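Local coordinates for protein Cel44C (PDB 2YIH) that hydrolyses the beta-1,4-glucan backbone of xyloglucan and cellulose as an endo-acting xyloglucanase, this chain being its glycoside hydrolase family 44 part, at residues D33-G36 against D37-M40; D97-K101 against L102-S106; S123-E126 against S127-A130; A205-L208 against V209-V213. The protein carries 8 engineered substitutions. All blocks are in the same frame, centred on the assembly; numbering follows the deposited sequence.

Contact 1: D33-G36 against D37-M40; sequences DLAG and DENM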
# COMPACT_ATOMS: atom_id res chain seq x y z
N ASP A 33 -7.63 9.52 -0.79
CA ASP A 33 -7.47 10.35 0.40
C ASP A 33 -8.58 10.10 1.41
O ASP A 33 -9.73 9.89 1.03
CB ASP A 33 -7.41 11.84 0.01
CG ASP A 33 -6.23 12.15 -0.87
OD1 ASP A 33 -5.12 11.66 -0.57
OD2 ASP A 33 -6.41 12.93 -1.81
N LEU A 34 -8.24 10.12 2.70
CA LEU A 34 -9.24 9.91 3.76
C LEU A 34 -9.76 11.25 4.29
O LEU A 34 -10.16 12.11 3.49
CB LEU A 34 -8.67 8.98 4.87
CG LEU A 34 -8.21 7.61 4.34
CD1 LEU A 34 -7.59 6.73 5.46
CD2 LEU A 34 -9.38 6.84 3.70
N ALA A 35 -9.69 11.49 5.60
CA ALA A 35 -10.23 12.75 6.14
C ALA A 35 -9.39 13.96 5.80
O ALA A 35 -9.93 15.06 5.59
CB ALA A 35 -10.43 12.65 7.65
N GLY A 36 -8.09 13.74 5.64
CA GLY A 36 -7.19 14.82 5.24
C GLY A 36 -6.28 15.28 6.36
O GLY A 36 -5.40 16.12 6.14
N ASP A 37 -6.48 14.76 7.56
CA ASP A 37 -5.62 15.11 8.67
C ASP A 37 -4.84 13.91 9.19
O ASP A 37 -4.39 13.87 10.35
CB ASP A 37 -6.38 15.84 9.78
CG ASP A 37 -7.52 15.02 10.36
OD1 ASP A 37 -7.88 13.93 9.86
OD2 ASP A 37 -8.04 15.47 11.40
N GLU A 38 -4.61 12.94 8.31
CA GLU A 38 -3.87 11.75 8.72
C GLU A 38 -2.36 11.97 8.61
O GLU A 38 -1.59 11.10 9.01
CB GLU A 38 -4.26 10.57 7.82
CG GLU A 38 -5.70 10.00 8.01
CD GLU A 38 -6.75 10.78 7.28
OE1 GLU A 38 -6.42 11.61 6.40
OE2 GLU A 38 -7.92 10.58 7.62
N ASN A 39 -1.95 13.06 7.95
CA ASN A 39 -0.51 13.36 7.74
C ASN A 39 0.22 12.18 7.06
O ASN A 39 1.20 11.63 7.57
CB ASN A 39 0.14 13.71 9.09
CG ASN A 39 1.58 14.19 8.94
OD1 ASN A 39 1.95 14.78 7.92
ND2 ASN A 39 2.41 13.91 9.95
N MET A 40 -0.37 11.72 5.96
CA MET A 40 0.21 10.68 5.12
C MET A 40 1.56 11.15 4.57
O MET A 40 1.77 12.34 4.39
CB MET A 40 -0.73 10.41 3.92
CG MET A 40 -2.07 9.81 4.36
SD MET A 40 -1.91 8.07 4.86
CE MET A 40 -3.62 7.78 5.34
O HOH W 1 -5.68 10.73 3.93
O HOH W 2 -2.74 15.53 6.51
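Glu38 turns its carboxylate back over the turn that carries it and grips the backbone of Ala35 and Gly36. The turn belongs to the loop 31-41, which joins the first two strands of the TIM barrel, 29-30 and 42-45. The side chain reaches the turn because it bends at chi2 (82°). The two oxygens then share the work. OE2 takes the N-H of Ala35, with N and OE2 2.8 Å apart. OE1 takes the N-H of Gly36, with N and OE1 also 2.8 Å apart. Both donors come to the syn side of the carboxylate and lie a little out of its plane. Two bonds, one to each oxygen, fix the rotation of the group. OE2 has a further donor in Ser402 OG, on helix 399-409, so the turn is tied to the last helix of the barrel.

The same carboxylate lies against apolar atoms. Leu34 CB is 3.3 Å from Glu38 OE2. Further out, Leu34 and Met40 cross at about a right angle and meet only by their ends, with CD1 of Leu34 4.1 Å from CE of Met40. Gly36 takes a positive phi (109°), where a CB would crowd the carbonyl O of Ala35. One water donates to Gly36 O and accepts from Asn39 N. A second water accepts from Leu34 N and donates to Glu38 OE1, lying 2.7 Å from that oxygen.

Contact 2: D97-K101 against L102-S106; sequences DQSLK and LGTYS. With EDO (1,2-ethanediol), chain N.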
# COMPACT_ATOMS: atom_id res chain seq x y z
N ASP A 97 -0.00 17.71 -7.86
CA ASP A 97 -0.00 19.04 -7.21
C ASP A 97 -0.43 18.90 -5.74
O ASP A 97 0.09 19.61 -4.86
CB ASP A 97 -0.97 20.01 -7.93
CG ASP A 97 -0.42 20.54 -9.25
OD1 ASP A 97 0.77 20.34 -9.61
OD2 ASP A 97 -1.23 21.19 -9.96
N GLN A 98 -1.42 18.05 -5.50
CA GLN A 98 -1.87 17.79 -4.14
C GLN A 98 -0.77 17.10 -3.32
O GLN A 98 -0.55 17.45 -2.15
CB GLN A 98 -3.19 17.01 -4.13
CG GLN A 98 -3.77 16.83 -2.72
CD GLN A 98 -4.39 18.12 -2.13
OE1 GLN A 98 -4.14 19.24 -2.61
NE2 GLN A 98 -5.18 17.96 -1.08
N SER A 99 -0.05 16.14 -3.92
CA SER A 99 1.09 15.54 -3.21
C SER A 99 2.13 16.59 -2.82
O SER A 99 2.70 16.53 -1.72
CB SER A 99 1.77 14.45 -4.06
OG SER A 99 0.98 13.27 -4.06
N LEU A 100 2.43 17.49 -3.76
CA LEU A 100 3.40 18.56 -3.50
C LEU A 100 2.95 19.43 -2.32
O LEU A 100 3.77 19.73 -1.44
CB LEU A 100 3.64 19.39 -4.75
CG LEU A 100 4.35 18.55 -5.83
CD1 LEU A 100 4.58 19.43 -7.08
CD2 LEU A 100 5.68 17.92 -5.33
N LYS A 101 1.65 19.74 -2.27
CA LYS A 101 1.07 20.57 -1.20
C LYS A 101 1.17 19.86 0.15
O LYS A 101 1.52 20.48 1.16
CB LYS A 101 -0.39 20.92 -1.55
CG LYS A 101 -1.13 21.87 -0.58
CD LYS A 101 -2.57 22.19 -1.10
CE LYS A 101 -3.62 21.37 -0.37
NZ LYS A 101 -5.02 21.79 -0.70
N LEU A 102 0.98 18.54 0.13
CA LEU A 102 0.90 17.73 1.35
C LEU A 102 2.27 17.16 1.73
O LEU A 102 2.39 16.53 2.78
CB LEU A 102 -0.08 16.58 1.16
CG LEU A 102 -1.57 16.87 1.03
CD1 LEU A 102 -2.35 15.56 0.76
CD2 LEU A 102 -2.09 17.56 2.31
N GLY A 103 3.26 17.32 0.86
CA GLY A 103 4.58 16.73 1.06
C GLY A 103 4.66 15.21 0.96
O GLY A 103 5.47 14.56 1.66
N THR A 104 3.89 14.62 0.06
CA THR A 104 3.87 13.15 -0.05
C THR A 104 4.60 12.68 -1.32
O THR A 104 4.70 13.43 -2.30
CB THR A 104 2.43 12.59 -0.08
OG1 THR A 104 1.77 13.09 -1.26
CG2 THR A 104 1.66 13.02 1.18
N TYR A 105 5.12 11.47 -1.28
CA TYR A 105 5.56 10.73 -2.48
C TYR A 105 4.34 10.57 -3.40
O TYR A 105 3.22 10.36 -2.90
CB TYR A 105 6.05 9.37 -2.00
CG TYR A 105 6.72 8.50 -3.04
CD1 TYR A 105 5.98 7.87 -4.03
CD2 TYR A 105 8.07 8.20 -2.93
CE1 TYR A 105 6.59 7.00 -4.94
CE2 TYR A 105 8.70 7.35 -3.84
CZ TYR A 105 7.94 6.74 -4.83
OH TYR A 105 8.57 5.91 -5.72
N SER A 106 4.53 10.64 -4.73
CA SER A 106 3.47 10.25 -5.64
C SER A 106 3.87 9.00 -6.41
O SER A 106 4.89 9.01 -7.10
CB SER A 106 3.21 11.35 -6.70
OG SER A 106 2.56 12.47 -6.11
C1 EDO N . -3.88 20.65 -13.23
O1 EDO N . -2.63 20.40 -12.58
C2 EDO N . -5.01 20.98 -12.26
O2 EDO N . -6.24 20.59 -12.90
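Three hydroxyls meet where Ser99, on the last turns of helix 90-102, faces Thr104 and Ser106. Ser99 OG lies 2.7 Å from Ser106 OG, and either may be the donor of that hydrogen bond. Ser99 OG is also 2.9 Å from Thr104 OG1. The chi1 of Ser99 (-76°) sets OG beside its own backbone N, anti to the carbonyl carbon, within reach of Thr104 and Ser106. Two outside residues complete the cluster: Arg43 NH1 donates to Ser99 OG, and His96 ND1 is hydrogen-bonded to Ser106 OG.

The backbone bonds end the helix. Leu102 N still makes the helical bond to Gln98 O, at 3.0 Å. After it comes a Schellman motif, with Gly103 as the C-prime residue at positive phi (69°). Thr104 N reaches back to Ser99 O at 2.9 Å, and this bond is nearly straight (162°). Gly103 N bonds to Leu100 O only weakly, at 3.4 Å. The motif turns the chain from helix 90-102 into strand 105-110, the third strand of the TIM barrel, within two residues.

Apolar contact is slight and lies at the surface. Leu102 CD1 packs on Gln98 CG at 4.0 Å. Leu102 and Gln98 both also touch Arg43 of strand 42-45. At the other end of 97-101, a 1,2-ethanediol, probably from the crystallisation liquor, donates through O1 to Asp97 OD2.

Contact 3: S123-E126 against S127-A130; sequences SVQE and SEAA. Engineered in segment 127-130: Ala129 (natural residue Lys).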
# COMPACT_ATOMS: atom_id res chain seq x y z
N SER A 123 -20.76 2.43 -21.62
CA SER A 123 -20.50 1.00 -21.65
C SER A 123 -19.91 0.54 -22.97
O SER A 123 -20.29 1.04 -24.04
CB SER A 123 -21.75 0.19 -21.34
OG SER A 123 -21.45 -1.18 -21.38
N VAL A 124 -18.94 -0.38 -22.88
CA VAL A 124 -18.31 -0.98 -24.03
C VAL A 124 -18.74 -2.46 -24.04
O VAL A 124 -18.50 -3.20 -23.07
CB VAL A 124 -16.78 -0.94 -23.88
CG1 VAL A 124 -16.14 -1.67 -25.06
CG2 VAL A 124 -16.30 0.50 -23.76
N GLN A 125 -19.48 -2.83 -25.08
CA GLN A 125 -20.00 -4.21 -25.20
C GLN A 125 -18.93 -5.21 -25.65
O GLN A 125 -17.87 -4.80 -26.13
CB GLN A 125 -21.17 -4.21 -26.17
CG GLN A 125 -22.34 -3.39 -25.66
CD GLN A 125 -23.48 -3.36 -26.69
OE1 GLN A 125 -23.88 -4.40 -27.20
NE2 GLN A 125 -23.96 -2.18 -27.02
N GLU A 126 -19.20 -6.52 -25.47
CA GLU A 126 -18.22 -7.55 -25.75
C GLU A 126 -17.61 -7.46 -27.15
O GLU A 126 -16.39 -7.55 -27.31
CB GLU A 126 -18.78 -8.96 -25.52
CG GLU A 126 -17.63 -9.92 -25.44
CD GLU A 126 -18.02 -11.35 -25.12
OE1 GLU A 126 -19.13 -11.57 -24.59
OE2 GLU A 126 -17.12 -12.19 -25.39
N SER A 127 -18.44 -7.24 -28.15
CA SER A 127 -17.91 -7.17 -29.52
C SER A 127 -17.21 -5.85 -29.82
O SER A 127 -16.61 -5.69 -30.89
CB SER A 127 -19.01 -7.49 -30.54
OG SER A 127 -19.98 -6.46 -30.56
N GLU A 128 -17.27 -4.91 -28.88
CA GLU A 128 -16.57 -3.61 -29.00
C GLU A 128 -15.21 -3.62 -28.28
O GLU A 128 -14.59 -2.55 -28.08
CB GLU A 128 -17.46 -2.47 -28.48
CG GLU A 128 -18.76 -2.33 -29.26
CD GLU A 128 -19.81 -1.41 -28.62
OE1 GLU A 128 -19.73 -1.06 -27.41
OE2 GLU A 128 -20.80 -1.09 -29.35
N ALA A 129 -14.76 -4.82 -27.89
CA ALA A 129 -13.46 -4.99 -27.25
C ALA A 129 -12.37 -4.47 -28.18
O ALA A 129 -12.53 -4.44 -29.40
CB ALA A 129 -13.20 -6.46 -26.90
N ALA A 130 -11.27 -4.06 -27.57
CA ALA A 130 -10.13 -3.55 -28.33
C ALA A 130 -9.54 -4.63 -29.26
O ALA A 130 -9.48 -5.81 -28.92
CB ALA A 130 -9.06 -3.10 -27.33
O HOH W 3 -22.08 0.09 -26.30
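Glu128 folds its carboxylate back to the N-H of Gln125, three residues earlier. Gln125 N and Glu128 OE1 are 2.9 Å apart, and the N-H points almost straight at the oxygen (166°). The donor comes from above the carboxylate plane. The same oxygen takes a water at 2.8 Å between water and OE1. That water also donates to Ser123 O and accepts from Gln125 NE2, linking the Gln125 amide to Glu128 OE1. Arg134 NH1 forms a long, weak ion pair with OE1 and is hydrogen-bonded to Ser123 O.

The backbone answers in the other direction. Glu128 N donates to Gln125 O at 2.8 Å, and Ala129 N donates to Glu126 O at 3.2 Å. Both donors stand above the carbonyl planes. These two i to i+3 bonds make a short 3-10 turn in the loop between strands 122-123 and 135-139. Ala129 is an engineered residue; its CB lies 3.4 Å from Glu126 O.

Around these bonds the side chains pack across one another. CG of Glu128 sits beside its own backbone N (chi1 -62°), which sends the extended chain along the turn toward Gln125. Its OE1 then rests 3.7 Å from Gln125 CB. The amide and carboxylate planes are 51° apart. On the buried side, Val124 CG1 lies 3.8 Å from Glu128 CB, and Val124 also touches Trp135.

The Gln125 backbone is therefore both donor and acceptor to Glu128, once to its carboxylate and once from its N-H. The N-H and the water, with the more distant Arg134, would tend to keep the carboxylate ionised.

Contact 4: A205-L208 against V209-V213; sequences AKEL and VDRSV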
# COMPACT_ATOMS: atom_id res chain seq x y z
N ALA A 205 2.79 -15.49 -18.30
CA ALA A 205 3.95 -15.12 -17.46
C ALA A 205 5.03 -14.46 -18.29
O ALA A 205 5.54 -13.40 -17.92
CB ALA A 205 4.49 -16.32 -16.72
N LYS A 206 5.38 -15.06 -19.44
CA LYS A 206 6.38 -14.44 -20.31
C LYS A 206 5.85 -13.14 -20.90
O LYS A 206 6.58 -12.14 -20.95
CB LYS A 206 6.82 -15.40 -21.43
CG LYS A 206 7.91 -14.81 -22.34
CD LYS A 206 8.09 -15.69 -23.57
CE LYS A 206 9.35 -15.30 -24.36
NZ LYS A 206 9.20 -13.99 -25.04
N GLU A 207 4.57 -13.14 -21.31
CA GLU A 207 3.94 -11.90 -21.79
C GLU A 207 4.12 -10.75 -20.78
O GLU A 207 4.44 -9.63 -21.16
CB GLU A 207 2.43 -12.11 -22.03
CG GLU A 207 1.74 -10.81 -22.45
CD GLU A 207 0.23 -10.92 -22.46
OE1 GLU A 207 -0.31 -12.02 -22.17
OE2 GLU A 207 -0.43 -9.90 -22.75
N LEU A 208 3.79 -11.04 -19.53
CA LEU A 208 3.86 -10.01 -18.49
C LEU A 208 5.29 -9.46 -18.37
O LEU A 208 5.48 -8.24 -18.32
CB LEU A 208 3.37 -10.56 -17.16
CG LEU A 208 3.36 -9.51 -16.04
CD1 LEU A 208 2.59 -8.24 -16.45
CD2 LEU A 208 2.78 -10.14 -14.78
N VAL A 209 6.27 -10.35 -18.33
CA VAL A 209 7.67 -9.89 -18.27
C VAL A 209 8.04 -9.04 -19.49
O VAL A 209 8.64 -7.98 -19.36
CB VAL A 209 8.65 -11.07 -18.10
CG1 VAL A 209 10.12 -10.60 -18.37
CG2 VAL A 209 8.52 -11.65 -16.71
N ASP A 210 7.68 -9.50 -20.68
CA ASP A 210 7.98 -8.75 -21.89
C ASP A 210 7.33 -7.35 -21.90
O ASP A 210 7.97 -6.37 -22.25
CB ASP A 210 7.57 -9.53 -23.15
CG ASP A 210 8.47 -10.75 -23.41
OD1 ASP A 210 9.58 -10.85 -22.84
OD2 ASP A 210 8.03 -11.61 -24.20
N ARG A 211 6.04 -7.28 -21.52
CA ARG A 211 5.35 -5.98 -21.48
C ARG A 211 6.02 -5.06 -20.47
O ARG A 211 6.17 -3.87 -20.71
CB ARG A 211 3.89 -6.19 -21.08
CG ARG A 211 3.03 -6.70 -22.24
CD ARG A 211 1.58 -6.83 -21.80
NE ARG A 211 0.75 -7.41 -22.86
CZ ARG A 211 0.24 -6.71 -23.87
NH1 ARG A 211 0.49 -5.41 -23.97
NH2 ARG A 211 -0.47 -7.32 -24.82
N SER A 212 6.45 -5.65 -19.36
CA SER A 212 7.07 -4.91 -18.26
C SER A 212 8.43 -4.35 -18.65
O SER A 212 8.77 -3.20 -18.34
CB SER A 212 7.25 -5.86 -17.05
OG SER A 212 5.97 -6.24 -16.53
N VAL A 213 9.24 -5.18 -19.28
CA VAL A 213 10.56 -4.73 -19.74
C VAL A 213 10.43 -3.63 -20.77
O VAL A 213 11.11 -2.61 -20.66
CB VAL A 213 11.36 -5.91 -20.33
CG1 VAL A 213 12.63 -5.40 -21.10
CG2 VAL A 213 11.68 -6.88 -19.21
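Glu207 sets CG opposite its own backbone N (chi1 177°), while Arg211 sets CG beside its backbone N (chi1 -78°). These choices bring the two chains side by side, pointing the same way, one turn apart on helix 205-222. This is an i to i+4 salt bridge at the start of the long helix between TIM-barrel strands 181-184 and 227-233. Arg211 NE donates to Glu207 OE2 at 2.8 Å. The oxygen uses its anti lone pair and lies in the guanidinium plane, though the carboxylate and guanidinium planes are 55° apart. A weak bond from Arg211 NH2 adds to it. His199 NE2 is hydrogen-bonded to the same OE2, and Gly204 N to Glu207 OE1, so the carboxylate is held on both oxygens.

Lys206 and Asp210 repeat the spacing on the neighbouring line. The lysine runs out extended and bends only at its last torsion. Lys206 NZ then turns back to Asp210 OD2 at 2.8 Å and meets its syn lone pair.

On the buried side, Leu208 packs against Met112, Pro188 and Phe258 of helix 258-273. Its carbonyl is doubly used. Ser212 N donates to Leu208 O at 3.0 Å as the routine helix bond. Ser212 OG donates to Leu208 O from the opposite face of the carbonyl plane, at 2.7 Å.

The four contacts follow one another along the chain, and all lie away from the annotated glycan and calcium sites. Contacts 1 and 2 are neighbours, with centres 12 Å apart. They touch where Met40 O meets Thr104 CG2 at 3.3 Å. Arg43, on strand 42-45, joins them further, making a salt bridge to Asp33 of contact 1 and a hydrogen bond to Ser99 of contact 2. Contact 4 lies on the opposite side of the chain's centre from contact 1, about 36 Å away between centres. Its Leu208 side chain is about 14 Å from a bound xylose. Contact 3 is peripheral, about 32 Å from the chain's centre, and its nearest atoms are about 10 Å from contact 4.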